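Local coordinates for protein uracil-DNA glycosylase (Sulfolobus tokodaii str. 7, PDB 4ZBY) that is an alpha/beta protein of the uracil-DNA glycosylase superfamily that carries an iron-sulfur cluster and has uracil bound in a separate pocket, at residues A[60-72]-A[175-187]. Residues are numbered along the deposited sequence; the frame is centred on the assembly and turned at random. Where two conformers were deposited one is given.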
ATOM      1  N   GLY A  60       0.646   4.692  10.846  1.00 21.22           N
ATOM      2  CA  GLY A  60      -0.700   4.465  10.370  1.00 18.42           C
ATOM      3  C   GLY A  60      -1.722   5.517  10.778  1.00 20.00           C
ATOM      4  O   GLY A  60      -2.631   5.843   9.992  1.00 21.75           O
ATOM      5  N   LYS A  61      -1.612   6.013  12.006  1.00 20.39           N
ATOM      6  CA  LYS A  61      -2.503   7.067  12.490  1.00 21.92           C
ATOM      7  C   LYS A  61      -2.305   8.342  11.663  1.00 24.13           C
ATOM      8  O   LYS A  61      -3.273   9.052  11.363  1.00 22.42           O
ATOM      9  CB  LYS A  61      -2.278   7.330  13.976  1.00 24.72           C
ATOM     10  CG  LYS A  61      -2.720   6.126  14.845  1.00 27.35           C
ATOM     11  CD  LYS A  61      -2.270   6.255  16.297  1.00 32.51           C
ATOM     12  CE  LYS A  61      -2.614   4.996  17.092  1.00 35.86           C
ATOM     13  NZ  LYS A  61      -2.309   5.183  18.546  1.00 43.70           N
ATOM     14  N   LEU A  62      -1.067   8.602  11.256  1.00 21.67           N
ATOM     15  CA  LEU A  62      -0.794   9.757  10.398  1.00 21.21           C
ATOM     16  C   LEU A  62      -1.429   9.524   9.030  1.00 19.67           C
ATOM     17  O   LEU A  62      -2.041  10.426   8.462  1.00 23.40           O
ATOM     18  CB  LEU A  62       0.698  10.001  10.264  1.00 21.73           C
ATOM     19  CG  LEU A  62       1.111  11.112   9.301  1.00 24.03           C
ATOM     20  CD1 LEU A  62       0.372  12.396   9.607  1.00 28.76           C
ATOM     21  CD2 LEU A  62       2.603  11.316   9.456  1.00 23.51           C
ATOM     22  N   LEU A  63      -1.277   8.313   8.500  1.00 18.49           N
ATOM     23  CA  LEU A  63      -1.905   7.985   7.236  1.00 17.31           C
ATOM     24  C   LEU A  63      -3.414   8.202   7.313  1.00 17.85           C
ATOM     25  O   LEU A  63      -3.991   8.842   6.441  1.00 18.84           O
ATOM     26  CB  LEU A  63      -1.615   6.540   6.828  1.00 16.52           C
ATOM     27  CG  LEU A  63      -2.331   6.089   5.556  1.00 15.53           C
ATOM     28  CD1 LEU A  63      -1.868   6.877   4.335  1.00 17.36           C
ATOM     29  CD2 LEU A  63      -2.131   4.616   5.290  1.00 16.54           C
ATOM     30  N   THR A  64      -4.052   7.677   8.359  1.00 18.06           N
ATOM     31  CA  THR A  64      -5.485   7.859   8.503  1.00 17.78           C
ATOM     32  C   THR A  64      -5.884   9.336   8.530  1.00 19.00           C
ATOM     33  O   THR A  64      -6.862   9.750   7.880  1.00 19.48           O
ATOM     34  CB  THR A  64      -5.975   7.138   9.781  1.00 20.74           C
ATOM     35  OG1 THR A  64      -5.595   5.771   9.681  1.00 21.66           O
ATOM     36  CG2 THR A  64      -7.484   7.250   9.904  1.00 23.18           C
ATOM     37  N   GLN A  65      -5.101  10.146   9.234  1.00 20.47           N
ATOM     38  CA  GLN A  65      -5.382  11.568   9.336  1.00 23.20           C
ATOM     39  C   GLN A  65      -5.285  12.240   7.968  1.00 22.24           C
ATOM     40  O   GLN A  65      -6.130  13.058   7.629  1.00 22.12           O
ATOM     41  CB  GLN A  65      -4.439  12.252  10.337  1.00 26.89           C
ATOM     42  CG  GLN A  65      -4.700  13.745  10.475  1.00 29.26           C
ATOM     43  CD  GLN A  65      -3.712  14.433  11.405  1.00 35.99           C
ATOM     44  OE1 GLN A  65      -2.740  13.827  11.867  1.00 37.98           O
ATOM     45  NE2 GLN A  65      -3.956  15.704  11.680  1.00 40.37           N
ATOM     46  N   MET A  66      -4.278  11.883   7.165  0.68 19.97           N
ATOM     47  CA  MET A  66      -4.157  12.487   5.838  0.68 19.31           C
ATOM     48  C   MET A  66      -5.291  12.044   4.931  0.68 18.24           C
ATOM     49  O   MET A  66      -5.833  12.834   4.159  0.68 19.44           O
ATOM     50  CB  MET A  66      -2.816  12.151   5.188  0.68 20.04           C
ATOM     51  CG  MET A  66      -1.670  12.707   5.945  0.68 21.36           C
ATOM     52  SD  MET A  66      -0.169  12.669   4.959  0.68 23.86           S
ATOM     53  CE  MET A  66       0.960  13.398   6.139  0.68 34.66           C
ATOM     54  N   ILE A  67      -5.637  10.768   5.000  1.00 15.76           N
ATOM     55  CA  ILE A  67      -6.734  10.285   4.193  1.00 16.39           C
ATOM     56  C   ILE A  67      -8.017  11.048   4.546  1.00 17.53           C
ATOM     57  O   ILE A  67      -8.761  11.468   3.653  1.00 18.13           O
ATOM     58  CB  ILE A  67      -6.933   8.774   4.364  1.00 15.81           C
ATOM     59  CG1 ILE A  67      -5.743   8.043   3.714  1.00 15.51           C
ATOM     60  CG2 ILE A  67      -8.223   8.325   3.676  1.00 17.20           C
ATOM     61  CD1 ILE A  67      -5.745   6.568   4.007  1.00 18.51           C
ATOM     62  N   LYS A  68      -8.253  11.257   5.838  1.00 17.14           N
ATOM     63  CA  LYS A  68      -9.449  11.959   6.274  1.00 19.85           C
ATOM     64  C   LYS A  68      -9.409  13.448   5.967  1.00 21.99           C
ATOM     65  O   LYS A  68     -10.340  13.979   5.367  1.00 24.23           O
ATOM     66  CB  LYS A  68      -9.668  11.746   7.779  1.00 23.30           C
ATOM     67  CG  LYS A  68     -10.808  12.580   8.337  1.00 29.04           C
ATOM     68  CD  LYS A  68     -12.120  12.176   7.711  1.00 32.80           C
ATOM     69  CE  LYS A  68     -13.275  12.871   8.418  1.00 39.81           C
ATOM     70  NZ  LYS A  68     -14.584  12.375   7.910  1.00 43.29           N
ATOM     71  N   GLU A  69      -8.336  14.132   6.367  1.00 21.64           N
ATOM     72  CA  GLU A  69      -8.320  15.586   6.296  1.00 20.86           C
ATOM     73  C   GLU A  69      -8.005  16.117   4.907  1.00 21.71           C
ATOM     74  O   GLU A  69      -8.501  17.175   4.527  1.00 25.45           O
ATOM     75  CB  GLU A  69      -7.310  16.143   7.298  1.00 26.59           C
ATOM     76  CG  GLU A  69      -7.655  15.763   8.716  1.00 31.19           C
ATOM     77  CD  GLU A  69      -6.765  16.441   9.719  1.00 38.43           C
ATOM     78  OE1 GLU A  69      -5.818  17.137   9.295  1.00 39.38           O
ATOM     79  OE2 GLU A  69      -7.014  16.275  10.931  1.00 44.47           O
ATOM     80  N   ILE A  70      -7.180  15.393   4.154  1.00 21.57           N
ATOM     81  CA  ILE A  70      -6.748  15.882   2.861  1.00 20.46           C
ATOM     82  C   ILE A  70      -7.530  15.237   1.711  1.00 20.13           C
ATOM     83  O   ILE A  70      -7.931  15.945   0.790  1.00 22.14           O
ATOM     84  CB  ILE A  70      -5.230  15.687   2.684  1.00 21.49           C
ATOM     85  CG1 ILE A  70      -4.513  16.465   3.786  1.00 25.98           C
ATOM     86  CG2 ILE A  70      -4.760  16.219   1.318  1.00 21.78           C
ATOM     87  CD1 ILE A  70      -3.030  16.263   3.798  1.00 27.15           C
ATOM     88  N   LEU A  71      -7.799  13.935   1.783  1.00 18.63           N
ATOM     89  CA  LEU A  71      -8.590  13.281   0.734  1.00 19.36           C
ATOM     90  C   LEU A  71     -10.085  13.334   0.994  1.00 19.46           C
ATOM     91  O   LEU A  71     -10.902  13.192   0.072  1.00 23.65           O
ATOM     92  CB  LEU A  71      -8.185  11.814   0.565  1.00 17.63           C
ATOM     93  CG  LEU A  71      -6.699  11.531   0.303  1.00 16.80           C
ATOM     94  CD1 LEU A  71      -6.568  10.041   0.008  1.00 18.25           C
ATOM     95  CD2 LEU A  71      -6.137  12.366  -0.837  1.00 21.05           C
ATOM     96  N   GLY A  72     -10.456  13.518   2.252  1.00 19.21           N
ATOM     97  CA  GLY A  72     -11.854  13.573   2.618  1.00 21.44           C
ATOM     98  C   GLY A  72     -12.497  12.201   2.658  1.00 22.33           C
ATOM     99  O   GLY A  72     -13.669  12.064   2.311  1.00 23.46           O
ATOM    100  N   ARG A 175       6.945  15.810   6.015  1.00 35.30           N
ATOM    101  CA  ARG A 175       5.511  15.737   6.212  1.00 33.66           C
ATOM    102  C   ARG A 175       4.779  16.693   5.280  1.00 30.56           C
ATOM    103  O   ARG A 175       3.766  16.332   4.688  1.00 30.38           O
ATOM    104  CB  ARG A 175       5.135  16.047   7.649  1.00 37.45           C
ATOM    105  CG  ARG A 175       3.732  15.557   7.954  1.00 40.58           C
ATOM    106  CD  ARG A 175       3.259  16.013   9.301  1.00 45.18           C
ATOM    107  NE  ARG A 175       1.811  16.210   9.312  1.00 46.52           N
ATOM    108  CZ  ARG A 175       1.037  15.943  10.358  1.00 46.48           C
ATOM    109  NH1 ARG A 175      -0.268  16.159  10.295  1.00 48.25           N
ATOM    110  NH2 ARG A 175       1.576  15.451  11.465  1.00 44.19           N
ATOM    111  N   LYS A 176       5.282  17.920   5.164  1.00 27.57           N
ATOM    112  CA  LYS A 176       4.628  18.882   4.294  1.00 28.69           C
ATOM    113  C   LYS A 176       4.614  18.370   2.863  1.00 27.25           C
ATOM    114  O   LYS A 176       3.641  18.587   2.128  1.00 26.16           O
ATOM    115  CB  LYS A 176       5.322  20.247   4.385  1.00 29.02           C
ATOM    116  CG  LYS A 176       4.831  21.074   5.542  1.00 33.94           C
ATOM    117  CD  LYS A 176       3.447  21.604   5.229  1.00 40.27           C
ATOM    118  CE  LYS A 176       2.798  22.276   6.423  1.00 47.16           C
ATOM    119  NZ  LYS A 176       1.467  22.835   6.047  1.00 49.33           N
ATOM    120  N   ILE A 177       5.686  17.687   2.464  1.00 26.49           N
ATOM    121  CA  ILE A 177       5.768  17.143   1.112  1.00 25.98           C
ATOM    122  C   ILE A 177       4.730  16.038   0.898  1.00 26.77           C
ATOM    123  O   ILE A 177       4.079  15.960  -0.149  1.00 24.78           O
ATOM    124  CB  ILE A 177       7.166  16.594   0.813  1.00 30.04           C
ATOM    125  CG1 ILE A 177       8.160  17.753   0.841  1.00 31.74           C
ATOM    126  CG2 ILE A 177       7.188  15.878  -0.544  1.00 29.87           C
ATOM    127  CD1 ILE A 177       9.564  17.408   0.366  1.00 36.06           C
ATOM    128  N   LEU A 178       4.589  15.188   1.905  1.00 26.35           N
ATOM    129  CA  LEU A 178       3.609  14.114   1.864  1.00 25.01           C
ATOM    130  C   LEU A 178       2.181  14.680   1.809  1.00 22.89           C
ATOM    131  O   LEU A 178       1.350  14.194   1.051  1.00 22.14           O
ATOM    132  CB  LEU A 178       3.806  13.193   3.075  1.00 25.99           C
ATOM    133  CG  LEU A 178       2.915  11.952   3.175  1.00 22.25           C
ATOM    134  CD1 LEU A 178       3.053  11.079   1.977  1.00 23.12           C
ATOM    135  CD2 LEU A 178       3.324  11.158   4.436  1.00 24.75           C
ATOM    136  N   GLU A 179       1.918  15.742   2.563  1.00 21.95           N
ATOM    137  CA  GLU A 179       0.616  16.380   2.540  1.00 21.89           C
ATOM    138  C   GLU A 179       0.306  16.945   1.168  1.00 22.09           C
ATOM    139  O   GLU A 179      -0.812  16.821   0.679  1.00 21.61           O
ATOM    140  CB  GLU A 179       0.526  17.461   3.619  1.00 25.82           C
ATOM    141  CG  GLU A 179       0.636  16.861   5.024  1.00 33.87           C
ATOM    142  CD  GLU A 179       0.721  17.892   6.137  1.00 40.95           C
ATOM    143  OE1 GLU A 179       1.008  19.075   5.847  1.00 43.87           O
ATOM    144  OE2 GLU A 179       0.508  17.503   7.308  1.00 42.26           O
ATOM    145  N   GLU A 180       1.308  17.554   0.547  0.54 20.49           N
ATOM    146  CA  GLU A 180       1.145  18.111  -0.786  0.54 23.04           C
ATOM    147  C   GLU A 180       0.905  16.994  -1.789  0.54 21.55           C
ATOM    148  O   GLU A 180       0.112  17.146  -2.712  0.54 21.62           O
ATOM    149  CB  GLU A 180       2.376  18.936  -1.175  0.54 24.42           C
ATOM    150  CG  GLU A 180       2.509  20.219  -0.373  0.54 28.03           C
ATOM    151  CD  GLU A 180       1.291  21.115  -0.508  0.54 33.04           C
ATOM    152  OE1 GLU A 180       0.980  21.526  -1.645  0.54 32.47           O
ATOM    153  OE2 GLU A 180       0.634  21.393   0.520  0.54 35.66           O
ATOM    154  N   ASP A 181       1.588  15.869  -1.602  1.00 19.54           N
ATOM    155  CA  ASP A 181       1.368  14.698  -2.450  1.00 18.77           C
ATOM    156  C   ASP A 181      -0.073  14.217  -2.291  1.00 19.62           C
ATOM    157  O   ASP A 181      -0.701  13.853  -3.276  1.00 17.42           O
ATOM    158  CB  ASP A 181       2.327  13.556  -2.122  1.00 20.31           C
ATOM    159  CG  ASP A 181       3.677  13.719  -2.798  1.00 21.82           C
ATOM    160  OD1 ASP A 181       3.824  14.650  -3.601  1.00 24.83           O
ATOM    161  OD2 ASP A 181       4.587  12.915  -2.512  1.00 24.59           O
ATOM    162  N   PHE A 182      -0.610  14.252  -1.067  1.00 20.09           N
ATOM    163  CA  PHE A 182      -1.987  13.805  -0.866  1.00 17.69           C
ATOM    164  C   PHE A 182      -2.983  14.797  -1.477  1.00 18.97           C
ATOM    165  O   PHE A 182      -4.037  14.378  -1.958  1.00 22.28           O
ATOM    166  CB  PHE A 182      -2.283  13.547   0.616  1.00 18.46           C
ATOM    167  CG  PHE A 182      -2.050  12.114   1.030  1.00 17.92           C
ATOM    168  CD1 PHE A 182      -0.816  11.529   0.877  1.00 21.85           C
ATOM    169  CD2 PHE A 182      -3.083  11.349   1.553  1.00 20.22           C
ATOM    170  CE1 PHE A 182      -0.595  10.206   1.241  1.00 22.17           C
ATOM    171  CE2 PHE A 182      -2.866  10.017   1.918  1.00 21.70           C
ATOM    172  CZ  PHE A 182      -1.640   9.449   1.755  1.00 18.60           C
ATOM    173  N   LYS A 183      -2.645  16.088  -1.483  0.60 18.55           N
ATOM    174  CA  LYS A 183      -3.468  17.090  -2.173  0.60 21.53           C
ATOM    175  C   LYS A 183      -3.553  16.771  -3.666  0.60 22.27           C
ATOM    176  O   LYS A 183      -4.610  16.914  -4.289  0.60 21.62           O
ATOM    177  CB  LYS A 183      -2.909  18.507  -1.972  0.60 24.81           C
ATOM    178  CG  LYS A 183      -3.026  19.044  -0.545  0.60 29.21           C
ATOM    179  CD  LYS A 183      -2.474  20.474  -0.431  0.60 33.03           C
ATOM    180  CE  LYS A 183      -2.592  21.020   0.996  0.60 32.82           C
ATOM    181  NZ  LYS A 183      -1.957  22.364   1.150  0.60 31.36           N
ATOM    182  N   LYS A 184      -2.427  16.356  -4.248  1.00 22.42           N
ATOM    183  CA  LYS A 184      -2.410  15.983  -5.654  1.00 21.83           C
ATOM    184  C   LYS A 184      -3.224  14.730  -5.902  1.00 19.33           C
ATOM    185  O   LYS A 184      -3.902  14.631  -6.935  1.00 20.77           O
ATOM    186  CB  LYS A 184      -0.971  15.796  -6.157  1.00 19.89           C
ATOM    187  CG  LYS A 184      -0.190  17.099  -6.209  1.00 23.14           C
ATOM    188  CD  LYS A 184       1.280  16.831  -6.566  1.00 29.17           C
ATOM    189  CE  LYS A 184       1.986  18.107  -7.004  1.00 34.25           C
ATOM    190  NZ  LYS A 184       2.082  19.084  -5.889  1.00 34.80           N
ATOM    191  N   ILE A 185      -3.147  13.782  -4.971  1.00 19.05           N
ATOM    192  CA  ILE A 185      -3.932  12.562  -5.048  1.00 16.23           C
ATOM    193  C   ILE A 185      -5.419  12.923  -4.968  1.00 14.98           C
ATOM    194  O   ILE A 185      -6.207  12.366  -5.730  1.00 17.27           O
ATOM    195  CB  ILE A 185      -3.545  11.549  -3.959  1.00 15.92           C
ATOM    196  CG1 ILE A 185      -2.128  11.046  -4.274  1.00 19.02           C
ATOM    197  CG2 ILE A 185      -4.565  10.382  -3.874  1.00 18.53           C
ATOM    198  CD1 ILE A 185      -1.440  10.349  -3.095  1.00 19.06           C
ATOM    199  N   ARG A 186      -5.775  13.888  -4.120  1.00 15.88           N
ATOM    200  CA  ARG A 186      -7.201  14.266  -4.055  1.00 18.18           C
ATOM    201  C   ARG A 186      -7.659  14.791  -5.408  1.00 20.73           C
ATOM    202  O   ARG A 186      -8.730  14.434  -5.891  1.00 19.28           O
ATOM    203  CB  ARG A 186      -7.482  15.307  -2.978  1.00 19.14           C
ATOM    204  CG  ARG A 186      -9.012  15.559  -2.838  1.00 27.59           C
ATOM    205  CD  ARG A 186      -9.369  16.877  -2.240  1.00 28.04           C
ATOM    206  NE  ARG A 186     -10.826  17.038  -2.184  1.00 29.89           N
ATOM    207  CZ  ARG A 186     -11.538  17.921  -2.878  1.00 32.72           C
ATOM    208  NH1 ARG A 186     -12.854  17.940  -2.719  1.00 30.54           N
ATOM    209  NH2 ARG A 186     -10.959  18.792  -3.706  1.00 34.40           N
ATOM    210  N   GLU A 187      -6.851  15.653  -6.020  1.00 17.90           N
ATOM    211  CA  GLU A 187      -7.242  16.229  -7.307  1.00 22.22           C
ATOM    212  C   GLU A 187      -7.415  15.115  -8.343  1.00 22.56           C
ATOM    213  O   GLU A 187      -8.393  15.106  -9.081  1.00 21.80           O
ATOM    214  CB  GLU A 187      -6.230  17.272  -7.775  1.00 24.83           C
ATOM    215  CG  GLU A 187      -6.630  17.953  -9.058  1.00 32.49           C
ATOM    216  CD  GLU A 187      -5.839  19.228  -9.328  1.00 43.82           C
ATOM    217  OE1 GLU A 187      -4.997  19.593  -8.479  1.00 48.98           O
ATOM    218  OE2 GLU A 187      -6.056  19.863 -10.386  1.00 46.97           O
TER
HETATM  219  O   HOH W   1      -0.571  14.616  13.374  1.00 46.09           O
HETATM  220  O   HOH W   2     -12.479  15.130  -1.157  1.00 28.77           O
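The Phe-182 ring is sandwiched: in the conformer described, Met-66 SD lies over one face, 4.4 Å from the ring centroid and 13° off the normal, a Met-aromatic contact, while Ile-185 CD1 of its own helix lies over the opposite face. Ile-67 CG1 meets the ring edge in plane, and Leu-63 CD1 reaches Phe-182 CZ at 3.7 Å. At the Arg-175 guanidinium, Leu-62 CD1 sits centrally over one face, and the edge takes water 1, which links Arg-175 NH2 to Gln-65 OE1. Arg-175 NE also donates a nearly straight salt-bridge hydrogen bond to Glu-179 OE2 (2.7 Å), which helps fix the group's rotation. The extended chain of this Met-66 conformer (chi2 -165°) carries SD across the ring and CE on to Leu-178 CD2 and Glu-179 CG, a knob among Arg-175, Leu-178, Glu-179 and Phe-182. Phe-182 is in turn a knob among Met-66, Ile-67, Ile-70 and Leu-71. Ile-70 CG2 packs 3.5 Å from Lys-183 N. No direct hydrogen bond joins the segments; at the far end water 2 bridges Leu-71 O and Arg-186 NE. These two helices of the alpha/beta fold thus pair through mutual knobs-into-holes packing, axes 9.3 Å apart and crossing at -52°. Both rest on the mixed sheet: Ile-67 and Leu-71 touch strand 37-41, Leu-178 and Ile-185 strand 155-162, and Leu-63 and Ile-185 strand 117-121, which lies between those two strands.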